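Local structure of peptidylprolyl Isomerase (Naegleria fowleri, 6B4P) at residues K24-A29 against E90-E95; S43-G48 against G63-F68; T49-K54 against T116-I121; I96-A101 against P112-L117. The protein probably catalyses the cis-trans isomerisation of peptide bonds preceding proline, as expected of an FKBP-type peptidyl-prolyl isomerase. One frame throughout, in Å; residues are numbered along the deposited sequence.

Contact 1 (K24-A29 against E90-E95)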
loop_
_atom_site.group_PDB
_atom_site.type_symbol
_atom_site.label_atom_id
_atom_site.label_comp_id
_atom_site.label_asym_id
_atom_site.label_seq_id
_atom_site.Cartn_x
_atom_site.Cartn_y
_atom_site.Cartn_z
ATOM N N LYS A 24 -4.591 -3.606 7.672
ATOM C CA LYS A 24 -5.387 -2.666 6.897
ATOM C C LYS A 24 -6.803 -2.548 7.446
ATOM O O LYS A 24 -7.306 -3.423 8.157
ATOM C CB LYS A 24 -5.458 -3.069 5.413
ATOM C CG LYS A 24 -6.407 -4.230 5.156
ATOM C CD LYS A 24 -6.429 -4.650 3.672
ATOM C CE LYS A 24 -7.415 -5.779 3.465
ATOM N NZ LYS A 24 -7.478 -6.248 2.027
ATOM N N LYS A 25 -7.432 -1.424 7.108
ATOM C CA LYS A 25 -8.865 -1.205 7.273
ATOM C C LYS A 25 -9.453 -0.994 5.887
ATOM O O LYS A 25 -8.906 -0.213 5.101
ATOM C CB LYS A 25 -9.150 0.014 8.154
ATOM C CG LYS A 25 -8.755 -0.157 9.618
ATOM C CD LYS A 25 -8.563 1.186 10.314
ATOM C CE LYS A 25 -9.757 2.104 10.145
ATOM N NZ LYS A 25 -9.499 3.425 10.794
ATOM N N ILE A 26 -10.554 -1.680 5.581
ATOM C CA ILE A 26 -11.187 -1.516 4.278
ATOM C C ILE A 26 -12.057 -0.267 4.328
ATOM O O ILE A 26 -12.903 -0.120 5.216
ATOM C CB ILE A 26 -11.999 -2.762 3.884
ATOM C CG1 ILE A 26 -11.055 -3.958 3.736
ATOM C CG2 ILE A 26 -12.759 -2.524 2.582
ATOM C CD1 ILE A 26 -11.745 -5.267 3.424
ATOM N N ILE A 27 -11.806 0.660 3.412
ATOM C CA ILE A 27 -12.598 1.879 3.308
ATOM C C ILE A 27 -13.781 1.675 2.379
ATOM O O ILE A 27 -14.929 1.963 2.727
ATOM C CB ILE A 27 -11.705 3.040 2.818
ATOM C CG1 ILE A 27 -10.535 3.265 3.767
ATOM C CG2 ILE A 27 -12.523 4.307 2.619
ATOM C CD1 ILE A 27 -9.547 4.289 3.261
ATOM N N THR A 28 -13.508 1.165 1.181
ATOM C CA THR A 28 -14.524 0.889 0.177
ATOM C C THR A 28 -14.317 -0.533 -0.307
ATOM O O THR A 28 -13.227 -0.870 -0.783
ATOM C CB THR A 28 -14.423 1.857 -1.000
ATOM O OG1 THR A 28 -14.474 3.202 -0.512
ATOM C CG2 THR A 28 -15.565 1.621 -1.985
ATOM N N ALA A 29 -15.348 -1.363 -0.181
ATOM C CA ALA A 29 -15.232 -2.729 -0.666
ATOM C C ALA A 29 -15.057 -2.743 -2.180
ATOM O O ALA A 29 -15.531 -1.859 -2.897
ATOM C CB ALA A 29 -16.464 -3.545 -0.275
ATOM N N GLU A 90 -10.953 -2.258 -4.533
ATOM C CA GLU A 90 -10.915 -1.995 -3.100
ATOM C C GLU A 90 -10.106 -0.742 -2.801
ATOM O O GLU A 90 -9.088 -0.473 -3.440
ATOM C CB GLU A 90 -10.320 -3.208 -2.383
ATOM C CG GLU A 90 -10.143 -3.056 -0.876
ATOM C CD GLU A 90 -9.619 -4.334 -0.264
ATOM O OE1 GLU A 90 -10.122 -5.416 -0.643
ATOM O OE2 GLU A 90 -8.695 -4.245 0.577
ATOM N N LYS A 91 -10.583 0.053 -1.846
ATOM C CA LYS A 91 -9.783 1.121 -1.260
ATOM C C LYS A 91 -9.585 0.775 0.206
ATOM O O LYS A 91 -10.563 0.550 0.923
ATOM C CB LYS A 91 -10.454 2.488 -1.413
ATOM C CG LYS A 91 -9.577 3.641 -0.909
ATOM C CD LYS A 91 -10.190 5.000 -1.261
ATOM C CE LYS A 91 -9.376 6.138 -0.672
ATOM N NZ LYS A 91 -10.011 7.465 -0.928
ATOM N N SER A 92 -8.329 0.704 0.636
ATOM C CA SER A 92 -8.015 0.311 2.001
ATOM C C SER A 92 -6.932 1.207 2.569
ATOM O O SER A 92 -6.205 1.889 1.844
ATOM C CB SER A 92 -7.587 -1.154 2.074
ATOM O OG SER A 92 -8.745 -1.965 1.907
ATOM N N TYR A 93 -6.868 1.212 3.896
ATOM C CA TYR A 93 -5.934 2.028 4.662
ATOM C C TYR A 93 -4.972 1.097 5.380
ATOM O O TYR A 93 -5.405 0.218 6.128
ATOM C CB TYR A 93 -6.709 2.889 5.656
ATOM C CG TYR A 93 -5.899 3.865 6.466
ATOM C CD1 TYR A 93 -5.145 4.862 5.850
ATOM C CD2 TYR A 93 -5.926 3.826 7.851
ATOM C CE1 TYR A 93 -4.436 5.783 6.603
ATOM C CE2 TYR A 93 -5.214 4.733 8.604
ATOM C CZ TYR A 93 -4.471 5.707 7.975
ATOM O OH TYR A 93 -3.776 6.620 8.737
ATOM N N PHE A 94 -3.679 1.273 5.132
ATOM C CA PHE A 94 -2.651 0.362 5.612
ATOM C C PHE A 94 -1.736 1.044 6.613
ATOM O O PHE A 94 -1.285 2.169 6.393
ATOM C CB PHE A 94 -1.790 -0.154 4.452
ATOM C CG PHE A 94 -2.520 -1.031 3.483
ATOM C CD1 PHE A 94 -2.408 -2.409 3.558
ATOM C CD2 PHE A 94 -3.295 -0.477 2.470
ATOM C CE1 PHE A 94 -3.074 -3.228 2.636
ATOM C CE2 PHE A 94 -3.952 -1.300 1.543
ATOM C CZ PHE A 94 -3.838 -2.670 1.635
ATOM N N GLU A 95 -1.438 0.339 7.703
ATOM C CA GLU A 95 -0.321 0.678 8.571
ATOM C C GLU A 95 0.846 -0.228 8.213
ATOM O O GLU A 95 0.728 -1.458 8.307
ATOM C CB GLU A 95 -0.699 0.512 10.036
ATOM C CG GLU A 95 0.419 0.929 10.966
ATOM C CD GLU A 95 -0.049 1.134 12.394
ATOM O OE1 GLU A 95 -0.967 1.953 12.618
ATOM O OE2 GLU A 95 0.476 0.437 13.282
HETATM O O HOH W 1 -9.935 -7.746 0.755
#
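Lys24 NZ and Glu90 OE2 form a salt bridge of 2.8 Å, their side chains running in from opposite directions, and the ammonium takes the syn lone pair of that oxygen. Ser92 OG donates to Glu90 OE2 as well, at 2.6 Å from the anti side, somewhat out of the carboxylate plane; gripped by two donors, the buried carboxylate is held in place. A water accepts from Lys24 NZ and donates to Glu90 OE1, which also accepts from the backbone N of Lys87, and Ser85 OG is bonded to the lysine.

The backbones pair as antiparallel strands of the FKBP sheet. Lys25 and Tyr93 form a hydrogen-bonded pair, with bonds both ways (Lys25 N to Tyr93 O and Tyr93 N to Lys25 O, each 2.8 Å). A classic beta bulge then shifts the register: Ile27 N and Thr28 N both donate to Lys91 O, at 2.8 and 3.0 Å, and Lys91 N returns a bond to Thr28 O.

Among the apolar contacts, Lys24 lies alongside Phe94, CB over one ring face and 3.9 Å from the centroid, while the extended chain beyond CG carries CD past the rim at CE1 and CZ. Beside Tyr93, Ile27 CD1 reaches CB at 4.0 Å, and Lys25 CD lies at the ring edge.

Contact 2 (S43-G48 against G63-F68)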
loop_
_atom_site.group_PDB
_atom_site.type_symbol
_atom_site.label_atom_id
_atom_site.label_comp_id
_atom_site.label_asym_id
_atom_site.label_seq_id
_atom_site.Cartn_x
_atom_site.Cartn_y
_atom_site.Cartn_z
ATOM N N SER A 43 -2.456 -1.377 -11.184
ATOM C CA SER A 43 -2.533 0.076 -11.181
ATOM C C SER A 43 -3.193 0.508 -9.881
ATOM O O SER A 43 -4.295 0.042 -9.564
ATOM C CB SER A 43 -3.340 0.593 -12.372
ATOM O OG SER A 43 -2.674 0.362 -13.601
ATOM N N VAL A 44 -2.524 1.393 -9.132
ATOM C CA VAL A 44 -3.038 1.851 -7.847
ATOM C C VAL A 44 -2.984 3.366 -7.775
ATOM O O VAL A 44 -2.114 4.015 -8.367
ATOM C CB VAL A 44 -2.269 1.249 -6.644
ATOM C CG1 VAL A 44 -2.351 -0.289 -6.634
ATOM C CG2 VAL A 44 -0.817 1.716 -6.622
ATOM N N HIS A 45 -3.938 3.929 -7.038
ATOM C CA HIS A 45 -3.831 5.291 -6.546
ATOM C C HIS A 45 -3.546 5.212 -5.059
ATOM O O HIS A 45 -4.120 4.373 -4.356
ATOM C CB HIS A 45 -5.103 6.098 -6.814
ATOM C CG HIS A 45 -5.025 6.926 -8.055
ATOM N ND1 HIS A 45 -3.943 7.730 -8.339
ATOM C CD2 HIS A 45 -5.891 7.080 -9.085
ATOM C CE1 HIS A 45 -4.145 8.345 -9.492
ATOM N NE2 HIS A 45 -5.318 7.965 -9.966
ATOM N N TYR A 46 -2.657 6.079 -4.574
ATOM C CA TYR A 46 -2.286 5.981 -3.172
ATOM C C TYR A 46 -2.023 7.360 -2.591
ATOM O O TYR A 46 -1.703 8.313 -3.303
ATOM C CB TYR A 46 -1.039 5.109 -2.977
ATOM C CG TYR A 46 0.192 5.760 -3.551
ATOM C CD1 TYR A 46 1.025 6.546 -2.755
ATOM C CD2 TYR A 46 0.508 5.619 -4.896
ATOM C CE1 TYR A 46 2.142 7.169 -3.302
ATOM C CE2 TYR A 46 1.616 6.237 -5.450
ATOM C CZ TYR A 46 2.434 7.005 -4.644
ATOM O OH TYR A 46 3.525 7.631 -5.175
ATOM N N THR A 47 -2.137 7.439 -1.265
ATOM C CA THR A 47 -1.695 8.593 -0.487
ATOM C C THR A 47 -0.886 8.079 0.695
ATOM O O THR A 47 -1.369 7.238 1.458
ATOM C CB THR A 47 -2.880 9.432 -0.008
ATOM O OG1 THR A 47 -3.623 9.921 -1.140
ATOM C CG2 THR A 47 -2.396 10.628 0.808
ATOM N N GLY A 48 0.348 8.558 0.829
ATOM C CA GLY A 48 1.232 8.152 1.908
ATOM C C GLY A 48 1.382 9.262 2.932
ATOM O O GLY A 48 1.616 10.422 2.578
ATOM N N GLY A 63 -2.399 12.836 -10.485
ATOM C CA GLY A 63 -3.463 12.357 -11.333
ATOM C C GLY A 63 -3.133 11.130 -12.143
ATOM O O GLY A 63 -3.964 10.703 -12.956
ATOM N N GLN A 64 -1.956 10.548 -11.956
ATOM C CA GLN A 64 -1.572 9.361 -12.700
ATOM C C GLN A 64 -1.422 8.196 -11.740
ATOM O O GLN A 64 -0.644 8.292 -10.777
ATOM C CB GLN A 64 -0.270 9.594 -13.465
ATOM C CG GLN A 64 -0.404 10.614 -14.588
ATOM C CD GLN A 64 -1.471 10.224 -15.594
ATOM O OE1 GLN A 64 -1.687 9.041 -15.860
ATOM N NE2 GLN A 64 -2.150 11.221 -16.154
ATOM N N PRO A 65 -2.144 7.098 -11.945
ATOM C CA PRO A 65 -1.942 5.925 -11.091
ATOM C C PRO A 65 -0.518 5.410 -11.197
ATOM O O PRO A 65 0.170 5.609 -12.202
ATOM C CB PRO A 65 -2.946 4.902 -11.632
ATOM C CG PRO A 65 -3.315 5.399 -12.997
ATOM C CD PRO A 65 -3.208 6.887 -12.944
ATOM N N PHE A 66 -0.079 4.746 -10.136
ATOM C CA PHE A 66 1.221 4.100 -10.108
ATOM C C PHE A 66 1.071 2.634 -10.496
ATOM O O PHE A 66 0.151 1.948 -10.045
ATOM C CB PHE A 66 1.852 4.227 -8.720
ATOM C CG PHE A 66 3.175 3.552 -8.613
ATOM C CD1 PHE A 66 4.312 4.142 -9.141
ATOM C CD2 PHE A 66 3.283 2.312 -8.014
ATOM C CE1 PHE A 66 5.532 3.508 -9.066
ATOM C CE2 PHE A 66 4.510 1.664 -7.938
ATOM C CZ PHE A 66 5.634 2.271 -8.464
ATOM N N VAL A 67 1.974 2.155 -11.351
ATOM C CA VAL A 67 1.910 0.804 -11.889
ATOM C C VAL A 67 3.142 0.039 -11.436
ATOM O O VAL A 67 4.265 0.553 -11.514
ATOM C CB VAL A 67 1.812 0.812 -13.425
ATOM C CG1 VAL A 67 1.864 -0.612 -13.977
ATOM C CG2 VAL A 67 0.535 1.505 -13.859
ATOM N N PHE A 68 2.934 -1.182 -10.959
ATOM C CA PHE A 68 4.062 -2.041 -10.647
ATOM C C PHE A 68 3.640 -3.487 -10.854
ATOM O O PHE A 68 2.451 -3.798 -10.968
ATOM C CB PHE A 68 4.600 -1.797 -9.228
ATOM C CG PHE A 68 3.675 -2.235 -8.115
ATOM C CD1 PHE A 68 3.844 -3.476 -7.506
ATOM C CD2 PHE A 68 2.679 -1.386 -7.643
ATOM C CE1 PHE A 68 3.021 -3.867 -6.451
ATOM C CE2 PHE A 68 1.842 -1.768 -6.591
ATOM C CZ PHE A 68 2.018 -3.012 -5.994
HETATM O O HOH W 2 -6.400 9.093 -12.229
#
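Val44 and Phe66 meet on the face of the sheet that carries both side chains, where Val44 CG2 lies 4.2 Å from Phe66 CB and also reaches the edge of the Phe68 ring. Tyr46 adds to this group by bringing CE2 to within 3.8 Å of Phe66 CB, the methylene lying near the plane of the tyrosine ring. The tyrosine hydroxyl is bonded to Asp57 and Arg62, and Trp79 meets the ring edge-to-face. Tyr46 and Phe66, with Asp57 and Trp79, probably line the FKBP active-site pocket, as in relatives.

Here strand 66-69 joins the long strand 41-50 in the antiparallel FKBP sheet. Val44 and Phe66 make the hydrogen-bonded pair, Val44 N to Phe66 O at 2.9 Å and Phe66 N to Val44 O at 2.8 Å. At the next pair, Ser43 OG comes up against Val67 CG2 at 3.4 Å.

Ahead of strand 66-69, Pro65 lies over the His45 ring in a CH-pi contact, CB 4.2 Å from the centroid and close to the ring normal. Ser59 OG is bonded to His45 ND1, and this fixes one nitrogen of the imidazole. At the outer edge, a water in the ring plane meets His45 NE2 at 2.8 Å and donates to Gly63 O.

Contact 3 (T49-K54 against T116-I121)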
loop_
_atom_site.group_PDB
_atom_site.type_symbol
_atom_site.label_atom_id
_atom_site.label_comp_id
_atom_site.label_asym_id
_atom_site.label_seq_id
_atom_site.Cartn_x
_atom_site.Cartn_y
_atom_site.Cartn_z
ATOM N N THR A 49 1.274 8.880 4.208
ATOM C CA THR A 49 1.451 9.789 5.335
ATOM C C THR A 49 2.345 9.145 6.382
ATOM O O THR A 49 2.427 7.923 6.484
ATOM C CB THR A 49 0.113 10.163 5.988
ATOM O OG1 THR A 49 -0.534 8.980 6.467
ATOM C CG2 THR A 49 -0.803 10.827 4.990
ATOM N N LEU A 50 3.016 9.981 7.166
ATOM C CA LEU A 50 3.697 9.494 8.353
ATOM C C LEU A 50 2.668 9.250 9.459
ATOM O O LEU A 50 1.487 9.578 9.318
ATOM C CB LEU A 50 4.766 10.493 8.791
ATOM C CG LEU A 50 5.788 10.880 7.711
ATOM C CD1 LEU A 50 6.807 11.877 8.271
ATOM C CD2 LEU A 50 6.493 9.647 7.130
ATOM N N THR A 51 3.109 8.654 10.575
ATOM C CA THR A 51 2.151 8.376 11.648
ATOM C C THR A 51 1.691 9.636 12.369
ATOM O O THR A 51 0.800 9.557 13.227
ATOM C CB THR A 51 2.736 7.389 12.661
ATOM O OG1 THR A 51 4.051 7.813 13.028
ATOM C CG2 THR A 51 2.824 6.017 12.039
ATOM N N SER A 52 2.273 10.784 12.042
ATOM C CA SER A 52 1.742 12.072 12.458
ATOM C C SER A 52 0.528 12.494 11.646
ATOM O O SER A 52 -0.142 13.463 12.023
ATOM C CB SER A 52 2.822 13.136 12.317
ATOM O OG SER A 52 3.265 13.175 10.969
ATOM N N GLY A 53 0.246 11.804 10.539
ATOM C CA GLY A 53 -0.732 12.259 9.578
ATOM C C GLY A 53 -0.179 13.179 8.509
ATOM O O GLY A 53 -0.930 13.574 7.609
ATOM N N LYS A 54 1.108 13.514 8.570
ATOM C CA LYS A 54 1.717 14.389 7.574
ATOM C C LYS A 54 1.860 13.651 6.253
ATOM O O LYS A 54 2.560 12.635 6.171
ATOM C CB LYS A 54 3.081 14.874 8.048
ATOM N N THR A 116 7.448 4.245 10.243
ATOM C CA THR A 116 6.169 3.613 9.939
ATOM C C THR A 116 5.448 4.457 8.896
ATOM O O THR A 116 5.416 5.684 8.995
ATOM C CB THR A 116 5.316 3.499 11.209
ATOM O OG1 THR A 116 6.002 2.710 12.187
ATOM C CG2 THR A 116 3.958 2.849 10.903
ATOM N N LEU A 117 4.889 3.815 7.872
ATOM C CA LEU A 117 4.218 4.539 6.802
ATOM C C LEU A 117 2.751 4.158 6.785
ATOM O O LEU A 117 2.416 2.973 6.888
ATOM C CB LEU A 117 4.824 4.228 5.425
ATOM C CG LEU A 117 6.327 4.450 5.305
ATOM C CD1 LEU A 117 6.777 4.086 3.910
ATOM C CD2 LEU A 117 6.700 5.893 5.638
ATOM N N MET A 118 1.881 5.157 6.636
ATOM C CA MET A 118 0.455 4.922 6.451
ATOM C C MET A 118 0.094 5.157 4.988
ATOM O O MET A 118 0.508 6.162 4.399
ATOM C CB MET A 118 -0.368 5.851 7.335
ATOM C CG MET A 118 0.091 5.913 8.784
ATOM S SD MET A 118 0.045 4.318 9.648
ATOM C CE MET A 118 -1.690 3.908 9.575
ATOM N N PHE A 119 -0.688 4.251 4.399
ATOM C CA PHE A 119 -1.081 4.419 3.005
ATOM C C PHE A 119 -2.569 4.172 2.842
ATOM O O PHE A 119 -3.081 3.144 3.296
ATOM C CB PHE A 119 -0.341 3.461 2.055
ATOM C CG PHE A 119 1.087 3.837 1.773
ATOM C CD1 PHE A 119 1.398 4.728 0.769
ATOM C CD2 PHE A 119 2.117 3.258 2.490
ATOM C CE1 PHE A 119 2.724 5.055 0.484
ATOM C CE2 PHE A 119 3.434 3.587 2.224
ATOM C CZ PHE A 119 3.736 4.475 1.221
ATOM N N GLU A 120 -3.246 5.088 2.154
ATOM C CA GLU A 120 -4.510 4.775 1.497
ATOM C C GLU A 120 -4.147 4.259 0.115
ATOM O O GLU A 120 -3.406 4.931 -0.600
ATOM C CB GLU A 120 -5.411 6.002 1.357
ATOM C CG GLU A 120 -5.976 6.547 2.655
ATOM C CD GLU A 120 -7.236 7.359 2.431
ATOM O OE1 GLU A 120 -7.478 7.788 1.281
ATOM O OE2 GLU A 120 -7.992 7.558 3.404
ATOM N N ILE A 121 -4.629 3.069 -0.251
ATOM C CA ILE A 121 -4.362 2.476 -1.561
ATOM C C ILE A 121 -5.681 2.052 -2.186
ATOM O O ILE A 121 -6.497 1.390 -1.535
ATOM C CB ILE A 121 -3.423 1.260 -1.470
ATOM C CG1 ILE A 121 -2.117 1.625 -0.754
ATOM C CG2 ILE A 121 -3.153 0.706 -2.863
ATOM C CD1 ILE A 121 -1.163 0.442 -0.623
HETATM O O HOH W 3 -2.362 7.948 4.219
HETATM O O HOH W 4 6.085 7.709 10.571
#
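Two neighbouring strands of the antiparallel FKBP sheet meet here, at the point where strand 41-50 runs out into a tight turn beside the start of strand 117-126. Thr49 and Met118 are the hydrogen-bonded pair: Thr49 N donates to Met118 O and Met118 N to Thr49 O, both at 2.8 Å and both nearly straight.

Their side chains share one face of the sheet. Thr49 OG1 sits between its own backbone N and carbonyl carbon (chi1 60°), which sets the hydroxyl against Met118 CB at 3.3 Å. A water is hydrogen-bonded to Thr49 OG1 at 3.1 Å. The bend at chi2 (-60°) brings Met118 SD to 4.0 Å from Thr51 CG2; a second bend at chi3 turns the terminal methyl, CE, to Tyr93 and Glu95 of the adjoining strand. Thr51 CG2 also meets Thr116 CG2 at 3.6 Å, the two threonines crossing at about a right angle. Leu50 and Leu117 touch through their CD2 methyls, close to Phe56, which packs on both leucines.

Beyond Leu50 the chain reverses in a type I turn closed by Gly53 N to Leu50 O, and Ser52 OG accepts from Lys54 N in an ST turn. Where the strands part, water spans the gap: one molecule accepts from Thr51 N at 3.1 Å and donates to Thr116 O at 2.7 Å.

Contact 4 (I96-A101 against P112-L117)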
loop_
_atom_site.group_PDB
_atom_site.type_symbol
_atom_site.label_atom_id
_atom_site.label_comp_id
_atom_site.label_asym_id
_atom_site.label_seq_id
_atom_site.Cartn_x
_atom_site.Cartn_y
_atom_site.Cartn_z
ATOM N N ILE A 96 1.967 0.366 7.825
ATOM C CA ILE A 96 3.106 -0.373 7.304
ATOM C C ILE A 96 4.320 -0.074 8.174
ATOM O O ILE A 96 4.981 0.950 8.002
ATOM C CB ILE A 96 3.374 -0.016 5.833
ATOM C CG1 ILE A 96 2.109 -0.263 5.005
ATOM C CG2 ILE A 96 4.513 -0.861 5.283
ATOM C CD1 ILE A 96 2.329 -0.229 3.487
ATOM N N PRO A 97 4.665 -0.970 9.102
ATOM C CA PRO A 97 5.876 -0.783 9.908
ATOM C C PRO A 97 7.119 -0.650 9.042
ATOM O O PRO A 97 7.164 -1.082 7.886
ATOM C CB PRO A 97 5.931 -2.054 10.773
ATOM C CG PRO A 97 4.506 -2.567 10.786
ATOM C CD PRO A 97 3.965 -2.226 9.435
ATOM N N SER A 98 8.148 -0.033 9.634
ATOM C CA SER A 98 9.372 0.246 8.896
ATOM C C SER A 98 10.005 -1.029 8.350
ATOM O O SER A 98 10.574 -1.011 7.249
ATOM C CB SER A 98 10.362 1.010 9.782
ATOM O OG SER A 98 10.772 0.231 10.891
ATOM N N ASP A 99 9.877 -2.146 9.067
ATOM C CA ASP A 99 10.457 -3.374 8.539
ATOM C C ASP A 99 9.645 -3.961 7.388
ATOM O O ASP A 99 10.073 -4.974 6.814
ATOM C CB ASP A 99 10.656 -4.416 9.653
ATOM C CG ASP A 99 9.395 -4.712 10.443
ATOM O OD1 ASP A 99 8.565 -3.810 10.641
ATOM O OD2 ASP A 99 9.249 -5.866 10.904
ATOM N N TYR A 100 8.503 -3.362 7.046
ATOM C CA TYR A 100 7.777 -3.680 5.822
ATOM C C TYR A 100 7.891 -2.551 4.810
ATOM O O TYR A 100 7.218 -2.585 3.772
ATOM C CB TYR A 100 6.298 -3.980 6.120
ATOM C CG TYR A 100 6.068 -5.253 6.900
ATOM C CD1 TYR A 100 5.742 -6.439 6.255
ATOM C CD2 TYR A 100 6.194 -5.274 8.285
ATOM C CE1 TYR A 100 5.540 -7.610 6.974
ATOM C CE2 TYR A 100 5.988 -6.429 9.000
ATOM C CZ TYR A 100 5.668 -7.595 8.341
ATOM O OH TYR A 100 5.470 -8.745 9.069
ATOM N N ALA A 101 8.701 -1.532 5.106
ATOM C CA ALA A 101 8.837 -0.381 4.222
ATOM C C ALA A 101 10.319 -0.151 3.937
ATOM O O ALA A 101 10.970 -1.015 3.343
ATOM C CB ALA A 101 8.173 0.858 4.834
ATOM N N PRO A 112 11.638 10.200 6.570
ATOM C CA PRO A 112 12.723 10.134 7.549
ATOM C C PRO A 112 13.120 8.700 7.858
ATOM O O PRO A 112 12.353 7.751 7.677
ATOM C CB PRO A 112 12.127 10.808 8.793
ATOM C CG PRO A 112 10.803 11.363 8.369
ATOM C CD PRO A 112 10.362 10.609 7.168
ATOM N N ALA A 113 14.341 8.558 8.372
ATOM C CA ALA A 113 14.842 7.240 8.732
ATOM C C ALA A 113 13.917 6.548 9.728
ATOM O O ALA A 113 13.391 7.172 10.655
ATOM C CB ALA A 113 16.252 7.353 9.313
ATOM N N ASN A 114 13.704 5.248 9.512
ATOM C CA ASN A 114 12.993 4.376 10.452
ATOM C C ASN A 114 11.524 4.782 10.630
ATOM O O ASN A 114 11.018 4.897 11.748
ATOM C CB ASN A 114 13.722 4.325 11.798
ATOM C CG ASN A 114 13.241 3.200 12.667
ATOM O OD1 ASN A 114 12.663 2.227 12.175
ATOM N ND2 ASN A 114 13.459 3.325 13.969
ATOM N N SER A 115 10.817 4.933 9.515
ATOM C CA SER A 115 9.442 5.426 9.521
ATOM C C SER A 115 8.412 4.318 9.329
ATOM O O SER A 115 8.454 3.594 8.326
ATOM C CB SER A 115 9.238 6.448 8.408
ATOM O OG SER A 115 9.883 7.666 8.689
ATOM N N THR A 116 7.448 4.245 10.243
ATOM C CA THR A 116 6.169 3.613 9.939
ATOM C C THR A 116 5.448 4.457 8.896
ATOM O O THR A 116 5.416 5.684 8.995
ATOM C CB THR A 116 5.316 3.499 11.209
ATOM O OG1 THR A 116 6.002 2.710 12.187
ATOM C CG2 THR A 116 3.958 2.849 10.903
ATOM N N LEU A 117 4.889 3.815 7.872
ATOM C CA LEU A 117 4.218 4.539 6.802
ATOM C C LEU A 117 2.751 4.158 6.785
ATOM O O LEU A 117 2.416 2.973 6.888
ATOM C CB LEU A 117 4.824 4.228 5.425
ATOM C CG LEU A 117 6.327 4.450 5.305
ATOM C CD1 LEU A 117 6.777 4.086 3.910
ATOM C CD2 LEU A 117 6.700 5.893 5.638
HETATM O O HOH W 5 7.909 1.119 12.159
#
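Ile96 and Leu117 form the last antiparallel bridge between strands 91-96 and 117-126 of the FKBP sheet, at the neck of the long loop that connects them. Leu117 N donates to Ile96 O at 2.9 Å in an almost straight bond, though it arrives tilted out of the carbonyl plane. The return bond, Ile96 N to Leu117 O, is 2.8 Å long and more bent at the hydrogen (143°).

Apolar packing flanks this bridge where Ala101 CB points at the other segment and rests 3.6 Å from Leu117 CD1. Separately, the Thr116 CG2 methyl lies against Ile96 O. In FKBPs this loop borders the active-site pocket, and Trp79 of helix 77-84, on which Ile96 packs along with Leu22, is probably at the pocket floor.

Next out comes Ser98, the first residue of a short 3-10 turn. Its CB lies 3.5 Å from Ser115 O, and its OG is 3.0 Å from Asn114 OD1, a possible hydrogen bond that is not settled. A water that accepts from Ser98 N also bonds Thr116 OG1, at a short 2.5 Å.

Each side of the neck is also braced internally. Tyr100 N and Ala101 N donate to Pro97 O and Ser98 O, which holds the 3-10 turn in shape. Across from it, Ser115 OG donates to Pro112 O at 2.7 Å, approaching from above the carbonyl plane.

How the contacts relate
All four contacts are partly buried. Contacts 1 to 3 pair strands of one antiparallel sheet, with strand 117-126 seated between strands 41-50 and 91-96; contact 4 closes the loop at its end. Contacts 2 and 3 both use strand 41-50, whereas contacts 3 and 4 share Thr116 and Leu117. Phe94 of contact 1 is bonded through its backbone to Phe119 of contact 3, and Thr47 of contact 2 to Glu120. Contact 4 lies farthest from the chain's centre, its centre about 12 Å away, and there a single bridge gives way to loop packing. Only in contact 1 does a salt bridge join the two segments; contact 2 is dominated by aromatic and proline packing, and contact 3 by methyls and a thioether.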